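Local coordinates for protein succinate-semialdehyde dehydrogenase (Streptococcus pyogenes MGAS1882, PDB 4OGD) that oxidises succinic semialdehyde to succinate with NADP+ as cofactor, as a member of the aldehyde dehydrogenase family, at residues Gln4-Pro8 with Tyr9-Val13; Ala174-Glu177 with Ala178-Thr182; Lys319-Asp323 with His324-Leu328; Asn354-Tyr358 with Gln359-Gly363. One frame throughout, in Å; residues are numbered along the deposited sequence.

Contact 1 of 4, residues Gln4-Pro8 with Tyr9-Val13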
loop_
_atom_site.group_PDB
_atom_site.type_symbol
_atom_site.label_atom_id
_atom_site.label_comp_id
_atom_site.label_asym_id
_atom_site.label_seq_id
_atom_site.Cartn_x
_atom_site.Cartn_y
_atom_site.Cartn_z
ATOM N N GLN A 4 -26.701 -1.315 -17.538
ATOM C CA GLN A 4 -27.515 -0.669 -18.561
ATOM C C GLN A 4 -26.942 0.686 -18.920
ATOM O O GLN A 4 -26.517 1.432 -18.036
ATOM C CB GLN A 4 -28.930 -0.423 -18.033
ATOM C CG GLN A 4 -29.676 -1.656 -17.593
ATOM C CD GLN A 4 -31.003 -1.800 -18.311
ATOM O OE1 GLN A 4 -31.101 -2.488 -19.325
ATOM N NE2 GLN A 4 -32.030 -1.143 -17.793
ATOM N N THR A 5 -26.944 1.018 -20.207
ATOM C CA THR A 5 -26.725 2.399 -20.600
ATOM C C THR A 5 -28.078 3.092 -20.597
ATOM O O THR A 5 -28.965 2.730 -21.366
ATOM C CB THR A 5 -26.123 2.526 -22.005
ATOM O OG1 THR A 5 -24.838 1.889 -22.043
ATOM C CG2 THR A 5 -25.987 4.003 -22.387
ATOM N N ILE A 6 -28.244 4.056 -19.699
ATOM C CA ILE A 6 -29.429 4.906 -19.693
ATOM C C ILE A 6 -28.979 6.354 -19.792
ATOM O O ILE A 6 -28.362 6.884 -18.865
ATOM C CB ILE A 6 -30.254 4.716 -18.412
ATOM C CG1 ILE A 6 -30.594 3.239 -18.222
ATOM C CG2 ILE A 6 -31.522 5.569 -18.455
ATOM C CD1 ILE A 6 -31.274 2.934 -16.908
ATOM N N TYR A 7 -29.289 6.992 -20.919
ATOM C CA TYR A 7 -28.816 8.345 -21.207
ATOM C C TYR A 7 -29.356 9.338 -20.179
ATOM O O TYR A 7 -30.570 9.512 -20.069
ATOM C CB TYR A 7 -29.280 8.749 -22.610
ATOM C CG TYR A 7 -28.652 10.001 -23.183
ATOM C CD1 TYR A 7 -27.459 10.506 -22.684
ATOM C CD2 TYR A 7 -29.260 10.678 -24.234
ATOM C CE1 TYR A 7 -26.890 11.649 -23.217
ATOM C CE2 TYR A 7 -28.699 11.825 -24.773
ATOM C CZ TYR A 7 -27.515 12.301 -24.265
ATOM O OH TYR A 7 -26.959 13.431 -24.800
ATOM N N PRO A 8 -28.466 9.982 -19.410
ATOM C CA PRO A 8 -28.942 10.913 -18.381
ATOM C C PRO A 8 -29.676 12.147 -18.909
ATOM O O PRO A 8 -30.291 12.849 -18.115
ATOM C CB PRO A 8 -27.645 11.332 -17.670
ATOM C CG PRO A 8 -26.748 10.167 -17.844
ATOM C CD PRO A 8 -27.025 9.695 -19.256
ATOM N N TYR A 9 -29.604 12.431 -20.204
ATOM C CA TYR A 9 -30.290 13.606 -20.725
ATOM C C TYR A 9 -31.759 13.314 -21.006
ATOM O O TYR A 9 -32.603 14.192 -20.859
ATOM C CB TYR A 9 -29.592 14.135 -21.978
ATOM C CG TYR A 9 -30.277 15.322 -22.621
ATOM C CD1 TYR A 9 -30.610 16.443 -21.874
ATOM C CD2 TYR A 9 -30.564 15.328 -23.979
ATOM C CE1 TYR A 9 -31.233 17.533 -22.453
ATOM C CE2 TYR A 9 -31.181 16.412 -24.569
ATOM C CZ TYR A 9 -31.513 17.512 -23.800
ATOM O OH TYR A 9 -32.131 18.602 -24.378
ATOM N N THR A 10 -32.054 12.074 -21.384
ATOM C CA THR A 10 -33.405 11.686 -21.784
ATOM C C THR A 10 -34.007 10.630 -20.866
ATOM O O THR A 10 -35.203 10.338 -20.949
ATOM C CB THR A 10 -33.425 11.134 -23.219
ATOM O OG1 THR A 10 -32.638 9.933 -23.284
ATOM C CG2 THR A 10 -32.885 12.164 -24.205
ATOM N N ASN A 11 -33.166 10.060 -19.998
ATOM C CA ASN A 11 -33.554 8.973 -19.098
ATOM C C ASN A 11 -34.032 7.752 -19.867
ATOM O O ASN A 11 -34.903 7.017 -19.406
ATOM C CB ASN A 11 -34.612 9.429 -18.077
ATOM C CG ASN A 11 -34.670 8.528 -16.852
ATOM O OD1 ASN A 11 -33.648 8.003 -16.406
ATOM N ND2 ASN A 11 -35.871 8.335 -16.310
ATOM N N GLU A 12 -33.449 7.536 -21.042
ATOM C CA GLU A 12 -33.857 6.440 -21.911
ATOM C C GLU A 12 -32.782 5.360 -22.106
ATOM O O GLU A 12 -31.587 5.651 -22.191
ATOM C CB GLU A 12 -34.340 6.997 -23.252
ATOM C CG GLU A 12 -33.589 6.532 -24.489
ATOM C CD GLU A 12 -34.167 7.141 -25.754
ATOM O OE1 GLU A 12 -33.623 6.897 -26.856
ATOM O OE2 GLU A 12 -35.174 7.874 -25.641
ATOM N N VAL A 13 -33.228 4.109 -22.179
ATOM C CA VAL A 13 -32.335 2.956 -22.308
ATOM C C VAL A 13 -31.716 2.845 -23.699
ATOM O O VAL A 13 -32.429 2.777 -24.697
ATOM C CB VAL A 13 -33.092 1.649 -22.003
ATOM C CG1 VAL A 13 -32.161 0.453 -22.119
ATOM C CG2 VAL A 13 -33.715 1.714 -20.617
#

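Contact 2 of 4, residues Ala174-Glu177 with Ala178-Thr182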
loop_
_atom_site.group_PDB
_atom_site.type_symbol
_atom_site.label_atom_id
_atom_site.label_comp_id
_atom_site.label_asym_id
_atom_site.label_seq_id
_atom_site.Cartn_x
_atom_site.Cartn_y
_atom_site.Cartn_z
ATOM N N ALA A 174 -6.113 -2.585 -30.657
ATOM C CA ALA A 174 -4.741 -2.094 -30.704
ATOM C C ALA A 174 -3.710 -3.211 -30.852
ATOM O O ALA A 174 -2.513 -2.944 -31.006
ATOM C CB ALA A 174 -4.434 -1.246 -29.471
ATOM N N GLY A 175 -4.169 -4.457 -30.777
ATOM C CA GLY A 175 -3.289 -5.590 -31.004
ATOM C C GLY A 175 -2.788 -6.295 -29.754
ATOM O O GLY A 175 -2.012 -7.240 -29.846
ATOM N N ALA A 176 -3.230 -5.838 -28.587
ATOM C CA ALA A 176 -2.825 -6.460 -27.333
ATOM C C ALA A 176 -3.416 -7.857 -27.244
ATOM O O ALA A 176 -4.521 -8.099 -27.731
ATOM C CB ALA A 176 -3.285 -5.609 -26.145
ATOM N N GLU A 177 -2.683 -8.780 -26.626
ATOM C CA GLU A 177 -3.169 -10.148 -26.499
ATOM C C GLU A 177 -4.424 -10.175 -25.639
ATOM O O GLU A 177 -4.542 -9.404 -24.685
ATOM C CB GLU A 177 -2.096 -11.064 -25.907
ATOM C CG GLU A 177 -2.556 -12.505 -25.784
ATOM C CD GLU A 177 -1.430 -13.490 -25.565
ATOM O OE1 GLU A 177 -0.263 -13.141 -25.837
ATOM O OE2 GLU A 177 -1.734 -14.623 -25.130
ATOM N N ALA A 178 -5.372 -11.030 -26.007
ATOM C CA ALA A 178 -6.561 -11.250 -25.195
ATOM C C ALA A 178 -6.164 -11.545 -23.754
ATOM O O ALA A 178 -5.309 -12.402 -23.488
ATOM C CB ALA A 178 -7.393 -12.393 -25.766
ATOM N N GLY A 179 -6.781 -10.820 -22.828
ATOM C CA GLY A 179 -6.453 -10.974 -21.424
ATOM C C GLY A 179 -5.684 -9.787 -20.875
ATOM O O GLY A 179 -5.567 -9.641 -19.655
ATOM N N SER A 180 -5.144 -8.941 -21.754
ATOM C CA SER A 180 -4.420 -7.749 -21.293
ATOM C C SER A 180 -5.323 -6.894 -20.392
ATOM O O SER A 180 -4.909 -6.426 -19.322
ATOM C CB SER A 180 -3.889 -6.929 -22.476
ATOM O OG SER A 180 -2.879 -7.646 -23.176
ATOM N N ILE A 181 -6.556 -6.694 -20.833
ATOM C CA ILE A 181 -7.605 -6.205 -19.950
ATOM C C ILE A 181 -8.922 -6.862 -20.344
ATOM O O ILE A 181 -9.205 -7.048 -21.532
ATOM C CB ILE A 181 -7.705 -4.646 -19.940
ATOM C CG1 ILE A 181 -8.648 -4.181 -18.820
ATOM C CG2 ILE A 181 -8.137 -4.097 -21.300
ATOM C CD1 ILE A 181 -8.577 -2.686 -18.545
ATOM N N THR A 182 -9.713 -7.254 -19.353
ATOM C CA THR A 182 -11.014 -7.849 -19.629
ATOM C C THR A 182 -12.063 -7.194 -18.753
ATOM O O THR A 182 -11.913 -7.117 -17.526
ATOM C CB THR A 182 -11.014 -9.357 -19.366
ATOM O OG1 THR A 182 -9.940 -9.973 -20.087
ATOM C CG2 THR A 182 -12.342 -9.980 -19.802
HETATM O O HOH W 1 -6.782 -7.375 -24.115
HETATM O O HOH W 2 -4.229 -14.890 -24.000
#

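Contact 3 of 4, residues Lys319-Asp323 with His324-Leu328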
loop_
_atom_site.group_PDB
_atom_site.type_symbol
_atom_site.label_atom_id
_atom_site.label_comp_id
_atom_site.label_asym_id
_atom_site.label_seq_id
_atom_site.Cartn_x
_atom_site.Cartn_y
_atom_site.Cartn_z
ATOM N N LYS A 319 -31.105 20.062 0.823
ATOM C CA LYS A 319 -32.208 20.167 1.780
ATOM C C LYS A 319 -31.732 19.953 3.214
ATOM O O LYS A 319 -32.124 20.691 4.124
ATOM C CB LYS A 319 -33.319 19.172 1.440
ATOM C CG LYS A 319 -34.466 19.197 2.449
ATOM C CD LYS A 319 -35.732 18.581 1.883
ATOM C CE LYS A 319 -36.936 18.933 2.747
ATOM N NZ LYS A 319 -36.709 18.559 4.168
ATOM N N LEU A 320 -30.887 18.943 3.407
ATOM C CA LEU A 320 -30.293 18.666 4.714
ATOM C C LEU A 320 -29.530 19.884 5.223
ATOM O O LEU A 320 -29.623 20.236 6.399
ATOM C CB LEU A 320 -29.358 17.455 4.632
ATOM C CG LEU A 320 -28.776 16.980 5.968
ATOM C CD1 LEU A 320 -29.890 16.474 6.880
ATOM C CD2 LEU A 320 -27.715 15.907 5.768
ATOM N N ALA A 321 -28.775 20.525 4.336
ATOM C CA ALA A 321 -28.020 21.718 4.703
ATOM C C ALA A 321 -28.937 22.818 5.223
ATOM O O ALA A 321 -28.661 23.429 6.251
ATOM C CB ALA A 321 -27.213 22.230 3.516
ATOM N N LEU A 322 -30.015 23.077 4.490
ATOM C CA LEU A 322 -30.944 24.140 4.857
ATOM C C LEU A 322 -31.745 23.793 6.108
ATOM O O LEU A 322 -32.015 24.669 6.940
ATOM C CB LEU A 322 -31.884 24.450 3.689
ATOM C CG LEU A 322 -31.167 24.820 2.390
ATOM C CD1 LEU A 322 -32.164 25.049 1.261
ATOM C CD2 LEU A 322 -30.278 26.046 2.579
ATOM N N ASP A 323 -32.119 22.522 6.241
ATOM C CA ASP A 323 -32.866 22.065 7.409
ATOM C C ASP A 323 -32.039 22.203 8.683
ATOM O O ASP A 323 -32.587 22.283 9.784
ATOM C CB ASP A 323 -33.334 20.616 7.236
ATOM C CG ASP A 323 -34.487 20.481 6.253
ATOM O OD1 ASP A 323 -34.977 21.510 5.746
ATOM O OD2 ASP A 323 -34.913 19.334 5.999
ATOM N N HIS A 324 -30.718 22.236 8.533
ATOM C CA HIS A 324 -29.833 22.382 9.680
ATOM C C HIS A 324 -29.226 23.775 9.805
ATOM O O HIS A 324 -28.224 23.958 10.499
ATOM C CB HIS A 324 -28.748 21.302 9.661
ATOM C CG HIS A 324 -29.254 19.947 10.036
ATOM N ND1 HIS A 324 -29.116 19.426 11.308
ATOM C CD2 HIS A 324 -29.920 19.012 9.320
ATOM C CE1 HIS A 324 -29.663 18.226 11.351
ATOM N NE2 HIS A 324 -30.161 17.950 10.156
ATOM N N GLY A 325 -29.824 24.748 9.119
ATOM C CA GLY A 325 -29.525 26.153 9.354
ATOM C C GLY A 325 -28.638 26.885 8.360
ATOM O O GLY A 325 -28.264 28.034 8.592
ATOM N N ALA A 326 -28.290 26.236 7.254
ATOM C CA ALA A 326 -27.459 26.883 6.250
ATOM C C ALA A 326 -28.262 27.922 5.475
ATOM O O ALA A 326 -29.494 27.865 5.434
ATOM C CB ALA A 326 -26.866 25.847 5.296
ATOM N N GLU A 327 -27.561 28.860 4.849
ATOM C CA GLU A 327 -28.212 29.898 4.060
ATOM C C GLU A 327 -28.214 29.541 2.578
ATOM O O GLU A 327 -27.171 29.188 2.021
ATOM C CB GLU A 327 -27.516 31.250 4.262
ATOM C CG GLU A 327 -28.083 32.354 3.372
ATOM C CD GLU A 327 -27.327 33.665 3.479
ATOM O OE1 GLU A 327 -26.264 33.706 4.140
ATOM O OE2 GLU A 327 -27.800 34.665 2.898
ATOM N N LEU A 328 -29.383 29.631 1.942
ATOM C CA LEU A 328 -29.463 29.480 0.491
ATOM C C LEU A 328 -29.095 30.801 -0.163
ATOM O O LEU A 328 -29.863 31.766 -0.129
ATOM C CB LEU A 328 -30.853 29.019 0.041
ATOM C CG LEU A 328 -30.988 28.730 -1.463
ATOM C CD1 LEU A 328 -30.052 27.609 -1.900
ATOM C CD2 LEU A 328 -32.418 28.379 -1.832
#

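Contact 4 of 4, residues Asn354-Tyr358 with Gln359-Gly363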
loop_
_atom_site.group_PDB
_atom_site.type_symbol
_atom_site.label_atom_id
_atom_site.label_comp_id
_atom_site.label_asym_id
_atom_site.label_seq_id
_atom_site.Cartn_x
_atom_site.Cartn_y
_atom_site.Cartn_z
ATOM N N ASN A 354 -23.893 21.161 11.625
ATOM C CA ASN A 354 -24.601 20.893 10.377
ATOM C C ASN A 354 -23.868 19.763 9.663
ATOM O O ASN A 354 -22.682 19.887 9.377
ATOM C CB ASN A 354 -24.614 22.159 9.512
ATOM C CG ASN A 354 -25.547 22.054 8.315
ATOM O OD1 ASN A 354 -25.635 21.014 7.667
ATOM N ND2 ASN A 354 -26.241 23.147 8.010
ATOM N N PRO A 355 -24.563 18.651 9.388
ATOM C CA PRO A 355 -23.901 17.485 8.785
ATOM C C PRO A 355 -23.167 17.828 7.490
ATOM O O PRO A 355 -22.101 17.268 7.223
ATOM C CB PRO A 355 -25.068 16.545 8.486
ATOM C CG PRO A 355 -26.103 16.911 9.489
ATOM C CD PRO A 355 -25.986 18.396 9.669
ATOM N N ILE A 356 -23.723 18.751 6.712
ATOM C CA ILE A 356 -23.142 19.114 5.420
ATOM C C ILE A 356 -21.782 19.845 5.557
ATOM O O ILE A 356 -20.981 19.866 4.620
ATOM C CB ILE A 356 -24.188 19.877 4.548
ATOM C CG1 ILE A 356 -25.376 18.956 4.244
ATOM C CG2 ILE A 356 -23.589 20.387 3.244
ATOM C CD1 ILE A 356 -24.989 17.656 3.517
ATOM N N TYR A 357 -21.494 20.396 6.738
ATOM C CA TYR A 357 -20.183 20.995 7.008
ATOM C C TYR A 357 -19.055 20.027 6.657
ATOM O O TYR A 357 -17.990 20.447 6.205
ATOM C CB TYR A 357 -20.073 21.384 8.491
ATOM C CG TYR A 357 -18.911 22.300 8.847
ATOM C CD1 TYR A 357 -17.643 21.787 9.112
ATOM C CD2 TYR A 357 -19.094 23.672 8.952
ATOM C CE1 TYR A 357 -16.585 22.625 9.457
ATOM C CE2 TYR A 357 -18.046 24.514 9.297
ATOM C CZ TYR A 357 -16.795 23.987 9.543
ATOM O OH TYR A 357 -15.768 24.852 9.887
ATOM N N TYR A 358 -19.308 18.732 6.839
ATOM C CA TYR A 358 -18.276 17.711 6.678
ATOM C C TYR A 358 -18.554 16.701 5.563
ATOM O O TYR A 358 -17.814 15.728 5.427
ATOM C CB TYR A 358 -18.076 16.946 7.997
ATOM C CG TYR A 358 -17.533 17.796 9.122
ATOM C CD1 TYR A 358 -16.201 18.191 9.136
ATOM C CD2 TYR A 358 -18.349 18.196 10.175
ATOM C CE1 TYR A 358 -15.700 18.972 10.166
ATOM C CE2 TYR A 358 -17.857 18.974 11.205
ATOM C CZ TYR A 358 -16.532 19.350 11.199
ATOM O OH TYR A 358 -16.040 20.127 12.220
ATOM N N GLN A 359 -19.603 16.917 4.771
ATOM C CA GLN A 359 -19.984 15.953 3.729
ATOM C C GLN A 359 -19.606 16.413 2.336
ATOM O O GLN A 359 -19.748 17.589 2.011
ATOM C CB GLN A 359 -21.495 15.713 3.740
ATOM C CG GLN A 359 -21.999 14.910 4.912
ATOM C CD GLN A 359 -23.437 14.456 4.730
ATOM O OE1 GLN A 359 -23.940 14.345 3.602
ATOM N NE2 GLN A 359 -24.110 14.191 5.842
ATOM N N GLU A 360 -19.154 15.479 1.504
ATOM C CA GLU A 360 -18.908 15.765 0.091
ATOM C C GLU A 360 -20.221 15.781 -0.681
ATOM O O GLU A 360 -20.986 14.814 -0.627
ATOM C CB GLU A 360 -17.984 14.695 -0.503
ATOM C CG GLU A 360 -17.814 14.792 -2.011
ATOM C CD GLU A 360 -16.937 13.689 -2.570
ATOM O OE1 GLU A 360 -17.028 12.550 -2.068
ATOM O OE2 GLU A 360 -16.150 13.966 -3.502
ATOM N N ILE A 361 -20.484 16.877 -1.395
ATOM C CA ILE A 361 -21.639 16.961 -2.288
ATOM C C ILE A 361 -21.177 16.777 -3.733
ATOM O O ILE A 361 -20.453 17.621 -4.281
ATOM C CB ILE A 361 -22.368 18.310 -2.160
ATOM C CG1 ILE A 361 -22.841 18.545 -0.724
ATOM C CG2 ILE A 361 -23.577 18.337 -3.092
ATOM C CD1 ILE A 361 -23.547 19.883 -0.534
ATOM N N PHE A 362 -21.592 15.670 -4.339
ATOM C CA PHE A 362 -21.140 15.303 -5.683
ATOM C C PHE A 362 -22.083 15.886 -6.736
ATOM O O PHE A 362 -22.723 15.158 -7.506
ATOM C CB PHE A 362 -21.053 13.773 -5.798
ATOM C CG PHE A 362 -19.789 13.270 -6.454
ATOM C CD1 PHE A 362 -19.846 12.519 -7.621
ATOM C CD2 PHE A 362 -18.546 13.529 -5.887
ATOM C CE1 PHE A 362 -18.674 12.029 -8.224
ATOM C CE2 PHE A 362 -17.376 13.054 -6.473
ATOM C CZ PHE A 362 -17.440 12.305 -7.649
ATOM N N GLY A 363 -22.159 17.210 -6.755
ATOM C CA GLY A 363 -23.013 17.927 -7.687
ATOM C C GLY A 363 -22.650 19.395 -7.698
ATOM O O GLY A 363 -21.672 19.801 -7.073
#

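Contact 1 of 4, residues Gln4-Pro8 with Tyr9-Val13
Over one face of the Tyr-7 ring sits the CB of Tyr-9, 3.8 Å from the ring centroid and only 18° off its normal, a CH-pi contact displaced toward the hydroxyl end. The ring of Tyr-9 continues outward and turns its edge to that face, an offset edge-to-face pair with planes at 69°; its CD2 is 4.0 Å from Tyr-7 CE2. Both tyrosines hold CG anti to their backbone N, which brings the two side chains alongside each other, pointing the same way. Thr-10 OG1 approaches the Tyr-7 ring obliquely, 3.6 Å from CD2. Lys-72 makes a cation-pi contact with Tyr-7, while His-337 meets the Tyr-9 ring. All this decorates the turn of an N-terminal beta hairpin, strand 4-7 against strand 12-16. Tyr-7 N donates to Glu-12 O at 2.9 Å, and Tyr-7 O takes two donors, Asn-11 N at 2.7 Å and Thr-10 N at 3.2 Å. Ile-6 and Val-13 form a non-hydrogen-bonded antiparallel pair on one face of the hairpin, where Ile-6 CG1 lies 4.2 Å from Val-13 CG2.

Contact 2 of 4, residues Ala174-Glu177 with Ala178-Thr182
Ser-180 turns its side chain back toward Glu-177 and hands its hydroxyl to that residue's carbonyl. With OG anti to its own carbonyl carbon (chi1 -67°), the hydroxyl lies on the side of the Ser-180 backbone N, and both groups donate to one acceptor: OG to Glu-177 O at 2.9 Å, in the carbonyl plane on a lone pair, and N to Glu-177 O at 3.0 Å. The backbone bond closes a type II beta turn from Glu-177 to Ser-180, with Gly-179 in the third position at positive phi. The methyl of Ala-176 lies beside the hydroxyl, its CB 3.6 Å from Ser-180 OG; Phe-146 of helix 136-148 packs on both residues. The Glu-177 side chain takes another course. CG stands anti to the backbone N (chi1 -179°) and the chain runs on extended, carrying OE1 to a salt bridge with Lys-38 of helix 22-41. A water donates to Glu-177 OE2 at 2.8 Å and to Ala-178 O at 2.8 Å, joining the carboxylate to the turn's backbone. A second water donates to Glu-177 O at 3.1 Å. Ser-180 N, Ser-180 OG and this water thus all supply the one carbonyl oxygen; the OG bond in particular probably restrains rotation about Ser-180 chi1, and together they probably steady the turn where the chain passes from helix 161-173 into strand 181-183.

Contact 3 of 4, residues Lys319-Asp323 with His324-Leu328
Leu-320 sets its CD1 methyl against the imidazole of His-324, 3.5 Å from CD2, the two side chains crossing at a slant. The same ring carbon lies 3.2 Å from Leu-320 O, which occupies the plane of the ring at its edge, so both the methyl and the carbonyl of one residue meet the histidine. Past the helix end, Ala-326 points its CB toward the helix and comes 3.2 Å from Ala-321 O. Leu-322 reaches forward along the outgoing chain: with CG anti to the carbonyl carbon (chi1 -56°), its CD2 arrives 4.0 Å from Leu-328 CB at the start of strand 327-330. The backbone behind these contacts is a Schellman motif ending helix 308-323. Ala-326 N donates to Ala-321 O at 3.0 Å, Gly-325 N donates to Leu-322 O at 3.1 Å, and Gly-325 supplies the positive phi that the motif needs. His-324 N also donates to Ala-321 O. Farther out, Lys-319 NZ meets the syn lone pair of Asp-323 OD2 at 2.7 Å, a salt bridge spanning a turn of the helix at the surface. On the inner side Ala-321 packs on Ile-347 of strand 345-348, and Asn-354 ND2 gives Ala-321 O a further hydrogen bond.

Contact 4 of 4, residues Asn354-Tyr358 with Gln359-Gly363
Gln-359, just past a short 3-10 turn of residues 355-357, folds back on Pro-355 at its start; Glu-360 to Gly-363 then belong to a sequence motif characteristic of aldehyde dehydrogenases. The polar contacts begin with a side chain: Asn-354 OD1 accepts from Ile-356 N at 3.1 Å, making an Asx turn. Backbone bonds follow, with Tyr-357 N donating to Asn-354 O at 2.9 Å. At the far end Gln-359 N gives Ile-356 O a weak bond, 3.3 Å long but fairly straight at 163°. Gln-359 CG is anti to its own carbonyl carbon (chi1 -72°), placing it 3.3 Å from Pro-355 O, and the extended chain carries NE2 to 3.7 Å from Pro-355 CB. OE1 is hydrogen-bonded by Gln-317 of helix 308-323, which probably sets the way the amide is turned. Among the aromatics, Tyr-357 CD1 stands 3.3 Å above the plane of the Tyr-358 ring, over its centre, while the hydroxyl of Tyr-358 is hydrogen-bonded to Asp-383. Apolar packing falls to the two isoleucines, which cross at about a right angle beside Gln-317. Ile-356 uses both branches: CD1 lies against the Gln-359 amide, and CG2 meets Ile-361 CD1 at 3.8 Å.

In the fold
From the N terminus, contact 1 closes the hairpin of strands 4-7 and 12-16. Contact 2 follows, its centre about 29 Å from that of contact 1, where helix 161-173 turns into strand 181-183, an outermost strand of the six-stranded sheet within this chain. Contacts 3 and 4 lie across the chain's centre from contact 2: contact 3 joins helix 308-323 to strand 327-330 at the edge of the seven-stranded sheet, and contact 4 shapes the connection from strand 345-348 to strand 365-371 of that sheet. All four are local and run in series, with none nesting or crossing. Contacts 3 and 4 alone touch, centres about 11 Å apart, where Pro-355 packs against His-324.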